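UDP-N-acetylmuramate--L-alanine ligase (Thermotoga maritima, PDB 1J6U) catalyses the ATP-dependent joining of L-alanine to UDP-N-acetylmuramate, a step in building the peptidoglycan of the bacterial cell wall. Local coordinates at residues 126-137 / 145-154; 114-125 / 162-172. One frame throughout, in Å; residues are numbered along the deposited sequence.

Contact 1 (126-137 / 145-154); sequences TTTTAMVAHVLK and VFLGGIMDSL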
# COMPACT_ATOMS: atom_id res chain seq x y z
N THR A 126 -2.34 2.69 2.56
CA THR A 126 -2.27 1.26 2.83
C THR A 126 -1.66 0.94 4.17
O THR A 126 -2.14 0.05 4.88
CB THR A 126 -1.50 0.49 1.67
OG1 THR A 126 -2.06 0.87 0.41
CG2 THR A 126 -1.64 -1.00 1.79
N THR A 127 -0.58 1.64 4.53
CA THR A 127 0.06 1.41 5.83
C THR A 127 -0.91 1.81 6.95
O THR A 127 -1.07 1.07 7.95
CB THR A 127 1.39 2.20 5.97
OG1 THR A 127 2.41 1.54 5.23
CG2 THR A 127 1.84 2.25 7.45
N THR A 128 -1.55 2.97 6.78
CA THR A 128 -2.51 3.48 7.77
C THR A 128 -3.62 2.47 7.95
O THR A 128 -4.00 2.11 9.08
CB THR A 128 -3.05 4.83 7.35
OG1 THR A 128 -1.98 5.78 7.37
CG2 THR A 128 -4.18 5.28 8.32
N THR A 129 -4.13 1.96 6.83
CA THR A 129 -5.16 0.93 6.90
C THR A 129 -4.67 -0.31 7.62
O THR A 129 -5.40 -0.93 8.40
CB THR A 129 -5.59 0.47 5.51
OG1 THR A 129 -5.98 1.60 4.73
CG2 THR A 129 -6.74 -0.49 5.63
N ALA A 130 -3.42 -0.69 7.37
CA ALA A 130 -2.87 -1.89 7.98
C ALA A 130 -2.75 -1.66 9.49
O ALA A 130 -3.03 -2.56 10.32
CB ALA A 130 -1.51 -2.26 7.33
N MSE A 131 -2.37 -0.43 9.85
CA MSE A 131 -2.26 -0.07 11.25
C MSE A 131 -3.64 -0.19 11.95
O MSE A 131 -3.74 -0.82 13.00
CB MSE A 131 -1.70 1.34 11.39
CG MSE A 131 -0.27 1.42 11.14
SE MSE A 131 0.34 3.22 11.20
CE MSE A 131 2.22 2.87 11.50
N VAL A 132 -4.68 0.40 11.34
CA VAL A 132 -6.03 0.35 11.87
C VAL A 132 -6.43 -1.10 12.06
O VAL A 132 -6.87 -1.48 13.15
CB VAL A 132 -7.04 1.04 10.91
CG1 VAL A 132 -8.50 0.88 11.44
CG2 VAL A 132 -6.71 2.50 10.82
N ALA A 133 -6.28 -1.89 11.00
CA ALA A 133 -6.61 -3.30 11.07
C ALA A 133 -5.80 -3.99 12.17
O ALA A 133 -6.33 -4.80 12.94
CB ALA A 133 -6.30 -3.99 9.71
N HIS A 134 -4.50 -3.72 12.22
CA HIS A 134 -3.64 -4.32 13.23
C HIS A 134 -4.12 -3.97 14.67
O HIS A 134 -4.17 -4.85 15.52
CB HIS A 134 -2.21 -3.87 12.98
CG HIS A 134 -1.24 -4.26 14.05
ND1 HIS A 134 -0.75 -5.54 14.17
CD2 HIS A 134 -0.61 -3.52 14.99
CE1 HIS A 134 0.15 -5.57 15.14
NE2 HIS A 134 0.25 -4.36 15.65
N VAL A 135 -4.44 -2.70 14.93
CA VAL A 135 -4.97 -2.26 16.23
C VAL A 135 -6.27 -3.04 16.55
O VAL A 135 -6.39 -3.71 17.58
CB VAL A 135 -5.32 -0.75 16.22
CG1 VAL A 135 -6.07 -0.38 17.50
CG2 VAL A 135 -4.05 0.09 16.11
N LEU A 136 -7.24 -2.97 15.66
CA LEU A 136 -8.49 -3.69 15.86
C LEU A 136 -8.23 -5.18 16.14
O LEU A 136 -8.89 -5.80 16.98
CB LEU A 136 -9.41 -3.50 14.65
CG LEU A 136 -10.57 -2.49 14.71
CD1 LEU A 136 -10.64 -1.82 16.08
CD2 LEU A 136 -10.46 -1.48 13.61
N LYS A 137 -7.27 -5.77 15.48
CA LYS A 137 -7.03 -7.18 15.75
C LYS A 137 -6.43 -7.36 17.14
O LYS A 137 -6.76 -8.31 17.85
CB LYS A 137 -6.10 -7.79 14.69
CG LYS A 137 -6.78 -8.18 13.39
CD LYS A 137 -5.75 -8.41 12.25
CE LYS A 137 -4.71 -9.50 12.53
NZ LYS A 137 -5.26 -10.85 12.86
N VAL A 145 -10.88 -7.43 7.20
CA VAL A 145 -9.92 -6.51 6.60
C VAL A 145 -9.76 -6.65 5.07
O VAL A 145 -9.69 -7.74 4.53
CB VAL A 145 -8.53 -6.69 7.27
CG1 VAL A 145 -7.54 -5.61 6.76
CG2 VAL A 145 -8.69 -6.64 8.79
N PHE A 146 -9.71 -5.51 4.39
CA PHE A 146 -9.51 -5.44 2.96
C PHE A 146 -8.32 -4.51 2.84
O PHE A 146 -8.45 -3.29 2.93
CB PHE A 146 -10.72 -4.82 2.23
CG PHE A 146 -11.91 -5.72 2.17
CD1 PHE A 146 -12.82 -5.76 3.21
CD2 PHE A 146 -12.09 -6.57 1.07
CE1 PHE A 146 -13.91 -6.66 3.14
CE2 PHE A 146 -13.17 -7.44 1.02
CZ PHE A 146 -14.07 -7.49 2.06
N LEU A 147 -7.16 -5.09 2.59
CA LEU A 147 -5.95 -4.30 2.48
C LEU A 147 -5.46 -4.19 1.05
O LEU A 147 -5.57 -5.15 0.28
CB LEU A 147 -4.85 -4.98 3.28
CG LEU A 147 -4.05 -4.17 4.28
CD1 LEU A 147 -2.73 -4.91 4.43
CD2 LEU A 147 -3.85 -2.72 3.83
N GLY A 148 -4.89 -3.04 0.72
CA GLY A 148 -4.32 -2.82 -0.60
C GLY A 148 -2.84 -3.17 -0.57
O GLY A 148 -2.02 -2.54 -1.24
N GLY A 149 -2.48 -4.18 0.22
CA GLY A 149 -1.08 -4.54 0.31
C GLY A 149 -1.03 -5.81 1.11
O GLY A 149 -2.09 -6.32 1.48
N ILE A 150 0.16 -6.35 1.36
CA ILE A 150 0.22 -7.57 2.11
C ILE A 150 0.75 -7.35 3.54
O ILE A 150 1.81 -6.76 3.76
CB ILE A 150 1.12 -8.62 1.42
CG1 ILE A 150 0.57 -8.96 0.04
CG2 ILE A 150 1.20 -9.88 2.31
CD1 ILE A 150 -0.82 -9.59 0.07
N MSE A 151 0.00 -7.85 4.51
CA MSE A 151 0.43 -7.77 5.90
C MSE A 151 0.38 -9.19 6.41
O MSE A 151 -0.68 -9.80 6.46
CB MSE A 151 -0.49 -6.89 6.75
CG MSE A 151 -0.08 -6.94 8.22
SE MSE A 151 -0.69 -5.42 9.27
CE MSE A 151 -2.56 -5.89 9.41
N ASP A 152 1.52 -9.71 6.81
CA ASP A 152 1.60 -11.08 7.27
C ASP A 152 0.69 -11.54 8.37
O ASP A 152 0.30 -12.71 8.42
CB ASP A 152 3.04 -11.41 7.62
CG ASP A 152 3.93 -11.26 6.41
OD1 ASP A 152 3.49 -11.71 5.33
OD2 ASP A 152 5.04 -10.69 6.54
N SER A 153 0.32 -10.61 9.25
CA SER A 153 -0.55 -10.94 10.36
C SER A 153 -1.97 -11.23 9.86
O SER A 153 -2.77 -11.82 10.58
CB SER A 153 -0.55 -9.77 11.34
OG SER A 153 -1.12 -8.62 10.73
N LEU A 154 -2.29 -10.81 8.63
CA LEU A 154 -3.61 -11.09 8.04
C LEU A 154 -3.67 -12.51 7.49
O LEU A 154 -2.79 -12.94 6.74
CB LEU A 154 -3.90 -10.13 6.91
CG LEU A 154 -4.04 -8.70 7.32
CD1 LEU A 154 -4.55 -7.87 6.13
CD2 LEU A 154 -5.01 -8.68 8.49
O HOH W 1 -2.05 -7.56 13.14
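In the central domain of this Mur ligase, the helix that follows the P-loop packs on strand 144-146 and the loop leaving it, with Ala133 set against Val145 and Ala130 between Leu147 and Met151. Small residues let the backbones come close: Ala133 CB sits 3.6 Å from Val145 CG1 and almost as near CG2, so both branches of the valine flank one methyl. One turn earlier, Ala130 CB meets the selenium of Met151, a selenomethionine, at 3.8 Å. Met151 CE reaches 3.5 Å from Ala130 O, and on toward the backbone of His134, because CG leaves opposite N (chi1 175°) and the chain then bends at chi3. Leu147 CD2 lies against Thr126, 3.4 Å from Thr126 O, while Thr126 CG2 rests on the Gly148-Gly149 peptide; a CB on Gly149 would collide with that methyl. At the far end, Lys137 crosses Leu154, its CD 3.8 Å from Leu154 CD2, and its bent tail carries NZ to a salt bridge with Glu160. Shortening this lysine to an alanine would probably leave Glu160 without its positive mate and open a gap beside Leu154 CD2. His134 NE2 bonds to Ala302 O; on the ring's other nitrogen, a water lying in the ring plane is 2.6 Å from His134 ND1 and 2.8 Å from Ser153 OG, bridging helix and turn.

Contact 2 (114-125 / 162-172); sequences KEEFAVTGTDGK and GNGPVVYELDE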
# COMPACT_ATOMS: atom_id res chain seq x y z
N LYS A 114 -22.02 -3.44 8.65
CA LYS A 114 -21.11 -3.46 9.78
C LYS A 114 -20.54 -2.09 10.08
O LYS A 114 -20.76 -1.15 9.32
CB LYS A 114 -19.97 -4.41 9.48
CG LYS A 114 -20.23 -5.87 9.75
CD LYS A 114 -18.91 -6.61 9.54
CE LYS A 114 -18.87 -8.06 10.05
NZ LYS A 114 -17.44 -8.53 9.99
N GLU A 115 -19.81 -1.96 11.18
CA GLU A 115 -19.21 -0.67 11.52
C GLU A 115 -18.02 -0.57 10.57
O GLU A 115 -17.20 -1.49 10.49
CB GLU A 115 -18.73 -0.69 12.97
CG GLU A 115 -18.13 0.62 13.48
CD GLU A 115 -17.45 0.46 14.85
OE1 GLU A 115 -17.31 -0.68 15.35
OE2 GLU A 115 -17.04 1.49 15.43
N GLU A 116 -17.88 0.56 9.89
CA GLU A 116 -16.81 0.71 8.93
C GLU A 116 -15.66 1.67 9.20
O GLU A 116 -15.87 2.85 9.47
CB GLU A 116 -17.40 1.07 7.58
CG GLU A 116 -18.33 0.02 7.00
CD GLU A 116 -19.01 0.51 5.72
OE1 GLU A 116 -18.59 1.56 5.17
OE2 GLU A 116 -19.98 -0.16 5.28
N PHE A 117 -14.43 1.16 9.10
CA PHE A 117 -13.25 1.97 9.25
C PHE A 117 -12.65 2.08 7.83
O PHE A 117 -12.16 1.10 7.27
CB PHE A 117 -12.22 1.32 10.17
CG PHE A 117 -12.64 1.26 11.62
CD1 PHE A 117 -13.59 0.33 12.06
CD2 PHE A 117 -12.01 2.06 12.57
CE1 PHE A 117 -13.90 0.21 13.40
CE2 PHE A 117 -12.32 1.93 13.92
CZ PHE A 117 -13.26 1.00 14.32
N ALA A 118 -12.73 3.27 7.25
CA ALA A 118 -12.17 3.52 5.94
C ALA A 118 -10.95 4.44 5.99
O ALA A 118 -10.86 5.39 6.80
CB ALA A 118 -13.24 4.12 5.03
N VAL A 119 -10.00 4.16 5.12
CA VAL A 119 -8.83 4.99 5.04
C VAL A 119 -8.67 5.34 3.58
O VAL A 119 -8.78 4.48 2.72
CB VAL A 119 -7.59 4.25 5.52
CG1 VAL A 119 -6.34 5.13 5.32
CG2 VAL A 119 -7.78 3.85 6.98
N THR A 120 -8.42 6.61 3.29
CA THR A 120 -8.22 7.00 1.91
C THR A 120 -7.15 8.07 1.94
O THR A 120 -6.75 8.53 3.00
CB THR A 120 -9.49 7.59 1.25
OG1 THR A 120 -9.29 7.70 -0.17
CG2 THR A 120 -9.77 8.98 1.78
N GLY A 121 -6.68 8.47 0.76
CA GLY A 121 -5.65 9.49 0.70
C GLY A 121 -4.69 9.24 -0.45
O GLY A 121 -4.71 8.20 -1.09
N THR A 122 -3.83 10.20 -0.72
CA THR A 122 -2.90 10.05 -1.79
C THR A 122 -1.78 9.16 -1.35
O THR A 122 -1.46 8.20 -2.02
CB THR A 122 -2.31 11.37 -2.19
OG1 THR A 122 -3.33 12.21 -2.74
CG2 THR A 122 -1.21 11.14 -3.20
N ASP A 123 -1.19 9.47 -0.21
CA ASP A 123 -0.07 8.71 0.32
C ASP A 123 -0.30 8.24 1.74
O ASP A 123 -0.86 8.98 2.53
CB ASP A 123 1.19 9.58 0.34
CG ASP A 123 1.41 10.35 -0.95
OD1 ASP A 123 1.64 9.69 -2.00
OD2 ASP A 123 1.35 11.60 -0.92
N GLY A 124 0.15 7.03 2.06
CA GLY A 124 0.07 6.50 3.41
C GLY A 124 -1.13 5.63 3.72
O GLY A 124 -1.23 4.97 4.76
N LYS A 125 -2.03 5.62 2.76
CA LYS A 125 -3.27 4.91 2.84
C LYS A 125 -3.20 3.45 3.23
O LYS A 125 -3.90 3.00 4.14
CB LYS A 125 -3.98 5.14 1.50
CG LYS A 125 -5.20 4.36 1.22
CD LYS A 125 -5.70 4.77 -0.15
CE LYS A 125 -4.61 4.58 -1.17
NZ LYS A 125 -4.83 5.35 -2.43
N GLY A 162 -13.56 -11.51 9.55
CA GLY A 162 -13.81 -11.46 10.99
C GLY A 162 -15.26 -11.06 11.19
O GLY A 162 -15.90 -10.66 10.23
N ASN A 163 -15.80 -11.16 12.40
CA ASN A 163 -17.19 -10.76 12.60
C ASN A 163 -17.29 -9.36 13.21
O ASN A 163 -18.38 -8.82 13.34
CB ASN A 163 -17.91 -11.78 13.47
CG ASN A 163 -17.19 -12.05 14.76
OD1 ASN A 163 -15.96 -12.07 14.79
ND2 ASN A 163 -17.94 -12.27 15.84
N GLY A 164 -16.14 -8.78 13.56
CA GLY A 164 -16.10 -7.44 14.12
C GLY A 164 -16.37 -6.40 13.06
O GLY A 164 -17.10 -6.67 12.10
N PRO A 165 -15.83 -5.19 13.18
CA PRO A 165 -16.11 -4.21 12.12
C PRO A 165 -15.28 -4.53 10.89
O PRO A 165 -14.45 -5.45 10.89
CB PRO A 165 -15.67 -2.89 12.75
CG PRO A 165 -14.44 -3.29 13.48
CD PRO A 165 -14.79 -4.69 14.10
N VAL A 166 -15.47 -3.76 9.83
CA VAL A 166 -14.70 -3.98 8.63
C VAL A 166 -13.81 -2.75 8.39
O VAL A 166 -14.23 -1.60 8.53
CB VAL A 166 -15.63 -4.26 7.42
CG1 VAL A 166 -16.69 -3.19 7.33
CG2 VAL A 166 -14.80 -4.28 6.12
N VAL A 167 -12.54 -3.04 8.08
CA VAL A 167 -11.53 -2.03 7.81
C VAL A 167 -11.14 -2.12 6.34
O VAL A 167 -10.84 -3.22 5.83
CB VAL A 167 -10.21 -2.31 8.63
CG1 VAL A 167 -9.30 -1.11 8.56
CG2 VAL A 167 -10.53 -2.66 10.04
N TYR A 168 -11.11 -0.99 5.65
CA TYR A 168 -10.73 -1.01 4.25
C TYR A 168 -10.12 0.28 3.74
O TYR A 168 -10.19 1.34 4.36
CB TYR A 168 -11.92 -1.38 3.38
CG TYR A 168 -13.06 -0.42 3.52
CD1 TYR A 168 -13.19 0.68 2.66
CD2 TYR A 168 -14.03 -0.60 4.54
CE1 TYR A 168 -14.26 1.58 2.78
CE2 TYR A 168 -15.11 0.30 4.67
CZ TYR A 168 -15.21 1.37 3.79
OH TYR A 168 -16.29 2.19 3.89
N GLU A 169 -9.49 0.14 2.60
CA GLU A 169 -8.78 1.20 1.91
C GLU A 169 -9.71 1.75 0.81
O GLU A 169 -10.35 1.00 0.14
CB GLU A 169 -7.54 0.54 1.29
CG GLU A 169 -6.44 1.41 0.77
CD GLU A 169 -5.23 0.59 0.30
OE1 GLU A 169 -4.61 -0.13 1.13
OE2 GLU A 169 -4.89 0.66 -0.91
N LEU A 170 -9.82 3.05 0.65
CA LEU A 170 -10.63 3.59 -0.42
C LEU A 170 -9.67 4.30 -1.35
O LEU A 170 -8.91 5.17 -0.93
CB LEU A 170 -11.65 4.62 0.09
CG LEU A 170 -13.03 4.09 0.42
CD1 LEU A 170 -13.92 5.26 0.75
CD2 LEU A 170 -13.59 3.36 -0.77
N ASP A 171 -9.69 3.95 -2.62
CA ASP A 171 -8.79 4.63 -3.54
C ASP A 171 -9.41 5.92 -4.07
O ASP A 171 -10.41 5.89 -4.78
CB ASP A 171 -8.43 3.70 -4.70
CG ASP A 171 -7.70 4.43 -5.78
OD1 ASP A 171 -6.78 5.21 -5.44
OD2 ASP A 171 -8.06 4.22 -6.97
N GLU A 172 -8.81 7.05 -3.73
CA GLU A 172 -9.36 8.30 -4.19
C GLU A 172 -9.06 8.56 -5.65
O GLU A 172 -9.09 9.70 -6.12
CB GLU A 172 -8.86 9.47 -3.31
CG GLU A 172 -7.37 9.52 -2.95
CD GLU A 172 -6.45 9.68 -4.14
OE1 GLU A 172 -6.31 8.69 -4.90
OE2 GLU A 172 -5.87 10.78 -4.31
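Phe117 and Pro165 meet at the apolar centre, Phe117 CE1 lying 3.5 Å from Pro165 CG, and Phe117 CB reaches Val167 CG1 on the same face of the sheet, the face that helix 125-138 covers. On the other face, the Tyr168 ring lies over Ala118, with CA opposite its centre and CB 3.5 Å from Tyr168 CE1. With CG between the backbone N and carbonyl carbon (chi1 60°), the ring folds back over the neighbouring strand, and Tyr168 OH gives a 2.7 Å hydrogen bond to Glu116 OE1 from above the carboxylate plane.

Between the faces, strands 116-120 and 166-170 run parallel, 26° apart, and exchange backbone bonds; the straightest is Phe117 N to Val166 O, at 177°. At one end the extended Lys114 chain holds two carbonyls, with NZ 2.6 Å from Gly162 O and 2.8 Å from Gly164 O. At the other, Thr120 OG1 donates to Leu170 O, and the Lys125 and Glu169 side chains cross at about a right angle, CG against CG. Lys125 NZ reaches back across the loop to Gly121 O and forms a long salt bridge, 3.6 Å, to Asp171 OD1, which also bonds to Ser173. A strand running into glycine-rich loop 121-124 and the start of helix 125-138, together predicted to bind ATP, beside a parallel neighbour, is consistent with the P-loop core of the Mur ligase central domain.

How the contacts relate
Both contacts belong to the central, ATP-binding domain, their centres about 9 Å apart, and together they illustrate how one side of a mainly parallel sheet and a covering helix are formed by residues 114-172. Strand 116-120 leads through the predicted ATP-binding loop into helix 125-138; strand 144-146 and then 166-170 follow, so contact 1 closes within the longer excursion that contact 2 completes. In the sheet, 166-170 lies between 144-146 and 116-120, bound to the former through Phe146 N and Val167 O. The helix of contact 1 packs on the sheet of contact 2, with Val132 against Val167 and Thr129 against Val119. Near the nucleotide loop, Glu169 OE1 accepts Gly148 N and, more weakly, Thr126 OG1, linking the two contacts.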